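Local coordinates for soluble lytic murein transglycosylase (Escherichia coli, PDB 1QSA), which cleaves the glycosidic bonds between N-acetylmuramic acid and N-acetylglucosamine in peptidoglycan, leaving a 1,6-anhydro bond in the muramic acid, at residues W122-Q135 and W146-R160. Residues are numbered along the deposited sequence; the frame is centred on the assembly and turned at random.
Sequences WQGAKELWLTGKSQ and WRASGKQDPLAYLER. With SO4 (sulfate ion), chain M.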
ATOM      1  N   TRP A 122      -8.024 -26.713  18.634  1.00 13.48           N
ATOM      2  CA  TRP A 122      -8.616 -25.543  19.289  1.00 13.44           C
ATOM      3  C   TRP A 122      -7.622 -24.394  19.463  1.00 15.39           C
ATOM      4  O   TRP A 122      -8.012 -23.219  19.386  1.00 16.88           O
ATOM      5  CB  TRP A 122      -9.239 -25.932  20.633  1.00 15.02           C
ATOM      6  CG  TRP A 122     -10.242 -27.065  20.579  1.00 15.22           C
ATOM      7  CD1 TRP A 122     -10.594 -27.883  21.623  1.00 16.38           C
ATOM      8  CD2 TRP A 122     -11.000 -27.529  19.440  1.00 14.65           C
ATOM      9  NE1 TRP A 122     -11.510 -28.813  21.212  1.00 14.91           N
ATOM     10  CE2 TRP A 122     -11.778 -28.625  19.879  1.00 14.35           C
ATOM     11  CE3 TRP A 122     -11.092 -27.131  18.097  1.00 15.85           C
ATOM     12  CZ2 TRP A 122     -12.635 -29.331  19.025  1.00 14.12           C
ATOM     13  CZ3 TRP A 122     -11.946 -27.837  17.247  1.00 14.76           C
ATOM     14  CH2 TRP A 122     -12.707 -28.924  17.714  1.00 15.73           C
ATOM     15  N   GLN A 123      -6.355 -24.725  19.699  1.00 14.25           N
ATOM     16  CA  GLN A 123      -5.310 -23.711  19.823  1.00 16.87           C
ATOM     17  C   GLN A 123      -5.204 -22.992  18.480  1.00 16.14           C
ATOM     18  O   GLN A 123      -5.147 -21.768  18.431  1.00 16.38           O
ATOM     19  CB  GLN A 123      -3.961 -24.347  20.167  1.00 20.73           C
ATOM     20  CG  GLN A 123      -3.915 -25.003  21.539  1.00 28.89           C
ATOM     21  CD  GLN A 123      -2.811 -26.061  21.679  1.00 33.95           C
ATOM     22  OE1 GLN A 123      -2.050 -26.331  20.741  1.00 35.96           O
ATOM     23  NE2 GLN A 123      -2.742 -26.681  22.855  1.00 36.43           N
ATOM     24  N   GLY A 124      -5.220 -23.761  17.392  1.00 15.35           N
ATOM     25  CA  GLY A 124      -5.127 -23.168  16.063  1.00 15.48           C
ATOM     26  C   GLY A 124      -6.361 -22.371  15.717  1.00 13.72           C
ATOM     27  O   GLY A 124      -6.268 -21.251  15.183  1.00 14.62           O
ATOM     28  N   ALA A 125      -7.520 -22.950  16.013  1.00 13.32           N
ATOM     29  CA  ALA A 125      -8.801 -22.296  15.754  1.00 14.18           C
ATOM     30  C   ALA A 125      -8.877 -20.937  16.444  1.00 14.17           C
ATOM     31  O   ALA A 125      -9.241 -19.945  15.813  1.00 13.52           O
ATOM     32  CB  ALA A 125      -9.957 -23.179  16.217  1.00 14.63           C
ATOM     33  N   LYS A 126      -8.475 -20.884  17.712  1.00 15.63           N
ATOM     34  CA  LYS A 126      -8.526 -19.634  18.474  1.00 15.91           C
ATOM     35  C   LYS A 126      -7.673 -18.536  17.836  1.00 16.85           C
ATOM     36  O   LYS A 126      -8.093 -17.381  17.755  1.00 16.73           O
ATOM     37  CB  LYS A 126      -8.098 -19.871  19.928  1.00 17.00           C
ATOM     38  CG  LYS A 126      -8.282 -18.643  20.803  1.00 21.16           C
ATOM     39  CD  LYS A 126      -7.877 -18.921  22.241  1.00 24.08           C
ATOM     40  CE  LYS A 126      -8.093 -17.678  23.099  1.00 28.75           C
ATOM     41  NZ  LYS A 126      -7.636 -17.881  24.502  1.00 30.36           N
ATOM     42  N   GLU A 127      -6.492 -18.908  17.359  1.00 15.76           N
ATOM     43  CA  GLU A 127      -5.593 -17.961  16.716  1.00 17.80           C
ATOM     44  C   GLU A 127      -6.205 -17.417  15.411  1.00 17.37           C
ATOM     45  O   GLU A 127      -6.079 -16.236  15.102  1.00 16.04           O
ATOM     46  CB  GLU A 127      -4.250 -18.632  16.439  1.00 21.01           C
ATOM     47  CG  GLU A 127      -3.184 -17.692  15.906  1.00 29.73           C
ATOM     48  CD  GLU A 127      -1.818 -18.350  15.820  1.00 35.23           C
ATOM     49  OE1 GLU A 127      -1.496 -19.194  16.691  1.00 38.76           O
ATOM     50  OE2 GLU A 127      -1.063 -18.022  14.878  1.00 39.48           O
ATOM     51  N   LEU A 128      -6.868 -18.293  14.664  1.00 14.51           N
ATOM     52  CA  LEU A 128      -7.509 -17.926  13.401  1.00 13.95           C
ATOM     53  C   LEU A 128      -8.789 -17.109  13.638  1.00 13.93           C
ATOM     54  O   LEU A 128      -9.212 -16.316  12.792  1.00 13.78           O
ATOM     55  CB  LEU A 128      -7.838 -19.203  12.602  1.00 12.69           C
ATOM     56  CG  LEU A 128      -6.650 -19.960  11.981  1.00 14.77           C
ATOM     57  CD1 LEU A 128      -7.041 -21.393  11.594  1.00 16.40           C
ATOM     58  CD2 LEU A 128      -6.122 -19.185  10.774  1.00 17.70           C
ATOM     59  N   TRP A 129      -9.400 -17.322  14.797  1.00 14.28           N
ATOM     60  CA  TRP A 129     -10.640 -16.662  15.169  1.00 13.78           C
ATOM     61  C   TRP A 129     -10.475 -15.215  15.604  1.00 14.14           C
ATOM     62  O   TRP A 129     -11.302 -14.370  15.278  1.00 13.13           O
ATOM     63  CB  TRP A 129     -11.285 -17.452  16.316  1.00 12.97           C
ATOM     64  CG  TRP A 129     -12.529 -16.852  16.915  1.00 12.91           C
ATOM     65  CD1 TRP A 129     -12.622 -16.115  18.075  1.00 13.13           C
ATOM     66  CD2 TRP A 129     -13.868 -17.010  16.432  1.00 12.63           C
ATOM     67  NE1 TRP A 129     -13.937 -15.817  18.337  1.00 12.55           N
ATOM     68  CE2 TRP A 129     -14.725 -16.350  17.349  1.00 12.48           C
ATOM     69  CE3 TRP A 129     -14.432 -17.649  15.316  1.00 11.17           C
ATOM     70  CZ2 TRP A 129     -16.112 -16.310  17.182  1.00 11.55           C
ATOM     71  CZ3 TRP A 129     -15.815 -17.610  15.146  1.00 12.06           C
ATOM     72  CH2 TRP A 129     -16.640 -16.940  16.080  1.00 11.14           C
ATOM     73  N   LEU A 130      -9.414 -14.941  16.348  1.00 13.05           N
ATOM     74  CA  LEU A 130      -9.194 -13.611  16.905  1.00 14.35           C
ATOM     75  C   LEU A 130      -8.722 -12.535  15.945  1.00 15.65           C
ATOM     76  O   LEU A 130      -7.606 -12.011  16.040  1.00 16.70           O
ATOM     77  CB  LEU A 130      -8.318 -13.701  18.163  1.00 15.21           C
ATOM     78  CG  LEU A 130      -8.993 -14.468  19.317  1.00 17.26           C
ATOM     79  CD1 LEU A 130      -7.989 -14.770  20.405  1.00 18.76           C
ATOM     80  CD2 LEU A 130     -10.182 -13.687  19.881  1.00 18.14           C
ATOM     81  N   THR A 131      -9.640 -12.168  15.062  1.00 13.11           N
ATOM     82  CA  THR A 131      -9.427 -11.127  14.053  1.00 13.02           C
ATOM     83  C   THR A 131     -10.791 -10.590  13.620  1.00 13.36           C
ATOM     84  O   THR A 131     -11.787 -11.327  13.598  1.00 12.97           O
ATOM     85  CB  THR A 131      -8.670 -11.649  12.809  1.00 14.59           C
ATOM     86  OG1 THR A 131      -8.511 -10.577  11.868  1.00 13.76           O
ATOM     87  CG2 THR A 131      -9.420 -12.797  12.137  1.00 15.21           C
ATOM     88  N   GLY A 132     -10.831  -9.292  13.327  1.00 12.02           N
ATOM     89  CA  GLY A 132     -12.056  -8.654  12.868  1.00 12.15           C
ATOM     90  C   GLY A 132     -12.271  -8.878  11.378  1.00 13.44           C
ATOM     91  O   GLY A 132     -13.322  -8.544  10.835  1.00 13.44           O
ATOM     92  N   LYS A 133     -11.259  -9.417  10.707  1.00 13.18           N
ATOM     93  CA  LYS A 133     -11.341  -9.712   9.280  1.00 15.14           C
ATOM     94  C   LYS A 133     -12.165 -10.988   9.023  1.00 13.88           C
ATOM     95  O   LYS A 133     -12.248 -11.882   9.881  1.00 12.55           O
ATOM     96  CB  LYS A 133      -9.913  -9.902   8.745  1.00 20.34           C
ATOM     97  CG  LYS A 133      -9.789 -10.583   7.400  1.00 29.76           C
ATOM     98  CD  LYS A 133      -8.369 -11.120   7.213  1.00 34.77           C
ATOM     99  CE  LYS A 133      -8.244 -11.973   5.955  1.00 37.93           C
ATOM    100  NZ  LYS A 133      -8.481 -11.170   4.724  1.00 40.67           N
ATOM    101  N   SER A 134     -12.822 -11.044   7.870  1.00 12.82           N
ATOM    102  CA  SER A 134     -13.570 -12.232   7.482  1.00 13.11           C
ATOM    103  C   SER A 134     -12.520 -13.223   6.992  1.00 13.62           C
ATOM    104  O   SER A 134     -11.693 -12.889   6.139  1.00 14.32           O
ATOM    105  CB  SER A 134     -14.551 -11.919   6.355  1.00 14.21           C
ATOM    106  OG  SER A 134     -15.644 -11.162   6.852  1.00 14.22           O
ATOM    107  N   GLN A 135     -12.527 -14.411   7.584  1.00 12.45           N
ATOM    108  CA  GLN A 135     -11.572 -15.476   7.258  1.00 12.71           C
ATOM    109  C   GLN A 135     -12.084 -16.399   6.138  1.00 11.80           C
ATOM    110  O   GLN A 135     -13.251 -16.326   5.756  1.00 11.22           O
ATOM    111  CB  GLN A 135     -11.271 -16.278   8.537  1.00 11.61           C
ATOM    112  CG  GLN A 135     -10.527 -15.487   9.603  1.00 12.32           C
ATOM    113  CD  GLN A 135      -9.053 -15.281   9.260  1.00 12.58           C
ATOM    114  OE1 GLN A 135      -8.707 -14.815   8.169  1.00 12.20           O
ATOM    115  NE2 GLN A 135      -8.179 -15.661  10.181  1.00 12.66           N
ATOM    116  N   TRP A 146     -15.230 -26.360  16.859  1.00 14.13           N
ATOM    117  CA  TRP A 146     -14.559 -25.777  18.016  1.00 13.92           C
ATOM    118  C   TRP A 146     -15.616 -25.354  19.028  1.00 16.34           C
ATOM    119  O   TRP A 146     -15.530 -25.700  20.210  1.00 16.29           O
ATOM    120  CB  TRP A 146     -13.712 -24.576  17.585  1.00 13.39           C
ATOM    121  CG  TRP A 146     -13.062 -23.793  18.694  1.00 15.90           C
ATOM    122  CD1 TRP A 146     -12.551 -24.273  19.873  1.00 16.40           C
ATOM    123  CD2 TRP A 146     -12.835 -22.377  18.707  1.00 15.96           C
ATOM    124  NE1 TRP A 146     -12.017 -23.243  20.612  1.00 17.10           N
ATOM    125  CE2 TRP A 146     -12.178 -22.069  19.920  1.00 15.91           C
ATOM    126  CE3 TRP A 146     -13.119 -21.341  17.805  1.00 15.71           C
ATOM    127  CZ2 TRP A 146     -11.796 -20.764  20.256  1.00 15.75           C
ATOM    128  CZ3 TRP A 146     -12.741 -20.046  18.138  1.00 18.10           C
ATOM    129  CH2 TRP A 146     -12.083 -19.771  19.355  1.00 16.76           C
ATOM    130  N   ARG A 147     -16.630 -24.638  18.556  1.00 15.98           N
ATOM    131  CA  ARG A 147     -17.706 -24.200  19.432  1.00 16.76           C
ATOM    132  C   ARG A 147     -18.508 -25.406  19.960  1.00 18.50           C
ATOM    133  O   ARG A 147     -18.872 -25.450  21.131  1.00 18.56           O
ATOM    134  CB  ARG A 147     -18.635 -23.225  18.698  1.00 18.17           C
ATOM    135  CG  ARG A 147     -19.798 -22.722  19.550  1.00 18.60           C
ATOM    136  CD  ARG A 147     -20.601 -21.663  18.810  1.00 19.74           C
ATOM    137  NE  ARG A 147     -21.708 -21.161  19.627  1.00 19.04           N
ATOM    138  CZ  ARG A 147     -22.502 -20.153  19.280  1.00 19.08           C
ATOM    139  NH1 ARG A 147     -22.317 -19.502  18.134  1.00 17.78           N
ATOM    140  NH2 ARG A 147     -23.486 -19.781  20.093  1.00 18.84           N
ATOM    141  N   ALA A 148     -18.740 -26.395  19.105  1.00 17.42           N
ATOM    142  CA  ALA A 148     -19.497 -27.583  19.494  1.00 19.32           C
ATOM    143  C   ALA A 148     -18.810 -28.415  20.580  1.00 19.94           C
ATOM    144  O   ALA A 148     -19.481 -29.147  21.309  1.00 20.85           O
ATOM    145  CB  ALA A 148     -19.786 -28.450  18.272  1.00 19.16           C
ATOM    146  N   SER A 149     -17.493 -28.272  20.704  1.00 18.90           N
ATOM    147  CA  SER A 149     -16.710 -29.019  21.690  1.00 18.56           C
ATOM    148  C   SER A 149     -16.882 -28.528  23.123  1.00 19.02           C
ATOM    149  O   SER A 149     -16.526 -29.237  24.067  1.00 19.23           O
ATOM    150  CB  SER A 149     -15.223 -28.929  21.357  1.00 18.12           C
ATOM    151  OG  SER A 149     -14.722 -27.655  21.725  1.00 17.09           O
ATOM    152  N   GLY A 150     -17.349 -27.287  23.271  1.00 17.39           N
ATOM    153  CA  GLY A 150     -17.524 -26.691  24.582  1.00 17.59           C
ATOM    154  C   GLY A 150     -16.254 -25.999  25.039  1.00 17.92           C
ATOM    155  O   GLY A 150     -16.212 -25.419  26.127  1.00 19.49           O
ATOM    156  N   LYS A 151     -15.215 -26.045  24.205  1.00 17.66           N
ATOM    157  CA  LYS A 151     -13.930 -25.446  24.557  1.00 18.14           C
ATOM    158  C   LYS A 151     -13.743 -24.006  24.093  1.00 19.07           C
ATOM    159  O   LYS A 151     -12.688 -23.417  24.326  1.00 20.79           O
ATOM    160  CB  LYS A 151     -12.772 -26.305  24.036  1.00 18.65           C
ATOM    161  CG  LYS A 151     -12.747 -27.760  24.546  1.00 22.09           C
ATOM    162  CD  LYS A 151     -12.695 -27.842  26.058  1.00 23.33           C
ATOM    163  CE  LYS A 151     -12.228 -29.233  26.513  1.00 25.25           C
ATOM    164  NZ  LYS A 151     -13.024 -30.317  25.883  1.00 28.60           N
ATOM    165  N   GLN A 152     -14.740 -23.452  23.414  1.00 19.59           N
ATOM    166  CA  GLN A 152     -14.651 -22.065  22.958  1.00 20.24           C
ATOM    167  C   GLN A 152     -15.088 -21.131  24.091  1.00 19.96           C
ATOM    168  O   GLN A 152     -16.262 -21.104  24.452  1.00 21.41           O
ATOM    169  CB  GLN A 152     -15.534 -21.837  21.729  1.00 19.32           C
ATOM    170  CG  GLN A 152     -15.489 -20.402  21.192  1.00 20.57           C
ATOM    171  CD  GLN A 152     -16.486 -20.176  20.077  1.00 20.71           C
ATOM    172  OE1 GLN A 152     -17.697 -20.219  20.295  1.00 19.86           O
ATOM    173  NE2 GLN A 152     -15.982 -19.945  18.866  1.00 22.09           N
ATOM    174  N   ASP A 153     -14.131 -20.393  24.646  1.00 21.55           N
ATOM    175  CA  ASP A 153     -14.380 -19.431  25.731  1.00 22.03           C
ATOM    176  C   ASP A 153     -15.368 -18.384  25.201  1.00 23.51           C
ATOM    177  O   ASP A 153     -15.121 -17.773  24.158  1.00 20.36           O
ATOM    178  CB  ASP A 153     -13.049 -18.757  26.114  1.00 24.65           C
ATOM    179  CG  ASP A 153     -13.166 -17.780  27.301  1.00 27.10           C
ATOM    180  OD1 ASP A 153     -14.284 -17.463  27.756  1.00 27.89           O
ATOM    181  OD2 ASP A 153     -12.104 -17.326  27.778  1.00 29.02           O
ATOM    182  N   PRO A 154     -16.519 -18.199  25.881  1.00 23.06           N
ATOM    183  CA  PRO A 154     -17.480 -17.198  25.394  1.00 22.85           C
ATOM    184  C   PRO A 154     -16.853 -15.799  25.291  1.00 21.93           C
ATOM    185  O   PRO A 154     -17.251 -14.996  24.444  1.00 19.07           O
ATOM    186  CB  PRO A 154     -18.628 -17.273  26.415  1.00 23.24           C
ATOM    187  CG  PRO A 154     -17.982 -17.868  27.645  1.00 26.28           C
ATOM    188  CD  PRO A 154     -17.023 -18.880  27.088  1.00 25.21           C
ATOM    189  N   LEU A 155     -15.862 -15.515  26.136  1.00 20.67           N
ATOM    190  CA  LEU A 155     -15.185 -14.222  26.072  1.00 20.34           C
ATOM    191  C   LEU A 155     -14.452 -14.065  24.740  1.00 19.69           C
ATOM    192  O   LEU A 155     -14.302 -12.948  24.250  1.00 18.61           O
ATOM    193  CB  LEU A 155     -14.195 -14.036  27.226  1.00 23.85           C
ATOM    194  CG  LEU A 155     -14.766 -13.767  28.625  1.00 26.30           C
ATOM    195  CD1 LEU A 155     -13.599 -13.633  29.608  1.00 26.64           C
ATOM    196  CD2 LEU A 155     -15.625 -12.506  28.634  1.00 26.28           C
ATOM    197  N   ALA A 156     -13.980 -15.178  24.165  1.00 18.17           N
ATOM    198  CA  ALA A 156     -13.283 -15.133  22.875  1.00 18.05           C
ATOM    199  C   ALA A 156     -14.298 -14.826  21.775  1.00 16.46           C
ATOM    200  O   ALA A 156     -13.978 -14.148  20.793  1.00 16.19           O
ATOM    201  CB  ALA A 156     -12.573 -16.464  22.591  1.00 16.92           C
ATOM    202  N   TYR A 157     -15.527 -15.306  21.954  1.00 16.31           N
ATOM    203  CA  TYR A 157     -16.598 -15.068  20.987  1.00 15.46           C
ATOM    204  C   TYR A 157     -16.925 -13.572  20.978  1.00 17.09           C
ATOM    205  O   TYR A 157     -16.936 -12.925  19.924  1.00 15.51           O
ATOM    206  CB  TYR A 157     -17.856 -15.872  21.349  1.00 15.47           C
ATOM    207  CG  TYR A 157     -18.877 -15.928  20.229  1.00 15.19           C
ATOM    208  CD1 TYR A 157     -19.744 -14.854  19.983  1.00 15.35           C
ATOM    209  CD2 TYR A 157     -18.938 -17.031  19.379  1.00 14.96           C
ATOM    210  CE1 TYR A 157     -20.639 -14.879  18.913  1.00 15.43           C
ATOM    211  CE2 TYR A 157     -19.832 -17.067  18.299  1.00 15.77           C
ATOM    212  CZ  TYR A 157     -20.675 -15.987  18.074  1.00 15.54           C
ATOM    213  OH  TYR A 157     -21.528 -16.021  17.003  1.00 14.98           O
ATOM    214  N   LEU A 158     -17.119 -13.011  22.170  1.00 17.50           N
ATOM    215  CA  LEU A 158     -17.445 -11.595  22.307  1.00 16.47           C
ATOM    216  C   LEU A 158     -16.292 -10.708  21.813  1.00 16.64           C
ATOM    217  O   LEU A 158     -16.523  -9.664  21.194  1.00 16.04           O
ATOM    218  CB  LEU A 158     -17.794 -11.287  23.767  1.00 18.77           C
ATOM    219  CG  LEU A 158     -18.657 -10.048  24.002  1.00 20.43           C
ATOM    220  CD1 LEU A 158     -19.997 -10.180  23.266  1.00 22.20           C
ATOM    221  CD2 LEU A 158     -18.874  -9.874  25.501  1.00 24.72           C
ATOM    222  N   GLU A 159     -15.053 -11.152  22.033  1.00 16.21           N
ATOM    223  CA  GLU A 159     -13.872 -10.415  21.580  1.00 14.45           C
ATOM    224  C   GLU A 159     -13.826 -10.292  20.053  1.00 13.87           C
ATOM    225  O   GLU A 159     -13.412  -9.258  19.516  1.00 12.68           O
ATOM    226  CB  GLU A 159     -12.597 -11.085  22.110  1.00 16.63           C
ATOM    227  CG  GLU A 159     -11.280 -10.542  21.541  1.00 16.61           C
ATOM    228  CD  GLU A 159     -11.017  -9.072  21.858  1.00 21.41           C
ATOM    229  OE1 GLU A 159     -11.786  -8.461  22.640  1.00 21.68           O
ATOM    230  OE2 GLU A 159     -10.029  -8.525  21.314  1.00 20.41           O
ATOM    231  N   ARG A 160     -14.237 -11.339  19.339  1.00 12.62           N
ATOM    232  CA  ARG A 160     -14.235 -11.237  17.889  1.00 10.38           C
ATOM    233  C   ARG A 160     -15.259 -10.203  17.416  1.00 11.63           C
ATOM    234  O   ARG A 160     -15.032  -9.529  16.404  1.00 12.23           O
ATOM    235  CB  ARG A 160     -14.479 -12.586  17.198  1.00 10.98           C
ATOM    236  CG  ARG A 160     -14.202 -12.469  15.703  1.00 11.79           C
ATOM    237  CD  ARG A 160     -14.295 -13.786  14.942  1.00 12.14           C
ATOM    238  NE  ARG A 160     -13.801 -13.594  13.583  1.00 10.86           N
ATOM    239  CZ  ARG A 160     -14.126 -14.348  12.540  1.00 12.26           C
ATOM    240  NH1 ARG A 160     -14.973 -15.361  12.683  1.00 13.14           N
ATOM    241  NH2 ARG A 160     -13.611 -14.070  11.342  1.00 12.82           N
TER
HETATM  242  S   SO4 M 712     -24.723 -21.655  23.426  1.00 61.99           S
HETATM  243  O1  SO4 M 712     -23.771 -21.156  24.438  1.00 61.02           O
HETATM  244  O2  SO4 M 712     -25.869 -20.732  23.324  1.00 61.12           O
HETATM  245  O3  SO4 M 712     -24.049 -21.767  22.115  1.00 61.19           O
HETATM  246  O4  SO4 M 712     -25.217 -22.989  23.830  1.00 62.75           O
HETATM  247  O   HOH W   1     -12.440 -31.125  22.988  1.00 21.89           O
HETATM  248  O   HOH W   2     -14.653 -15.557   9.101  1.00 16.55           O
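Trp129 on helix 122-129 packs against Arg160 on helix 154-160, the two axes running 25° from parallel and 11.0 Å apart at closest approach, while Trp146 lies on the intervening helix 138-148. How an indole can join three helices is well illustrated by Trp129. With its CG anti to the backbone N (chi1 175°), the ring stands between two unlike partners: Arg160 CD lies over the centre of one face, 3.6 Å from Trp129 CD2, and the guanidinium adds a cation-pi contact, while the edge of Trp146 meets the opposite face in a T-shaped pair, its CZ3 3.4 Å from Trp129 CG. In the ring plane, Trp129 NE1 donates to Ala156 O (3.0 Å), reaching that oxygen from above its carbonyl plane. With an alanine in place of Trp129, Ala156 O would probably lose this donor, and the Arg160 chain and the Trp146 edge the surface they rest on. The extended Arg160 ends at the loop 130-135 that follows helix 122-129, where NE donates almost straight to Thr131 O (3.0 Å), and NH2, on a more bent bond, to Lys133 O (3.0 Å). Farther back, Trp122 receives Trp146 CA over its six-membered ring, a CH-pi contact, and Ala125 CB makes another over the five-membered ring of Trp146. Such knobs-into-holes interlocking of successive helices is characteristic of the alpha-superhelix of Slt70.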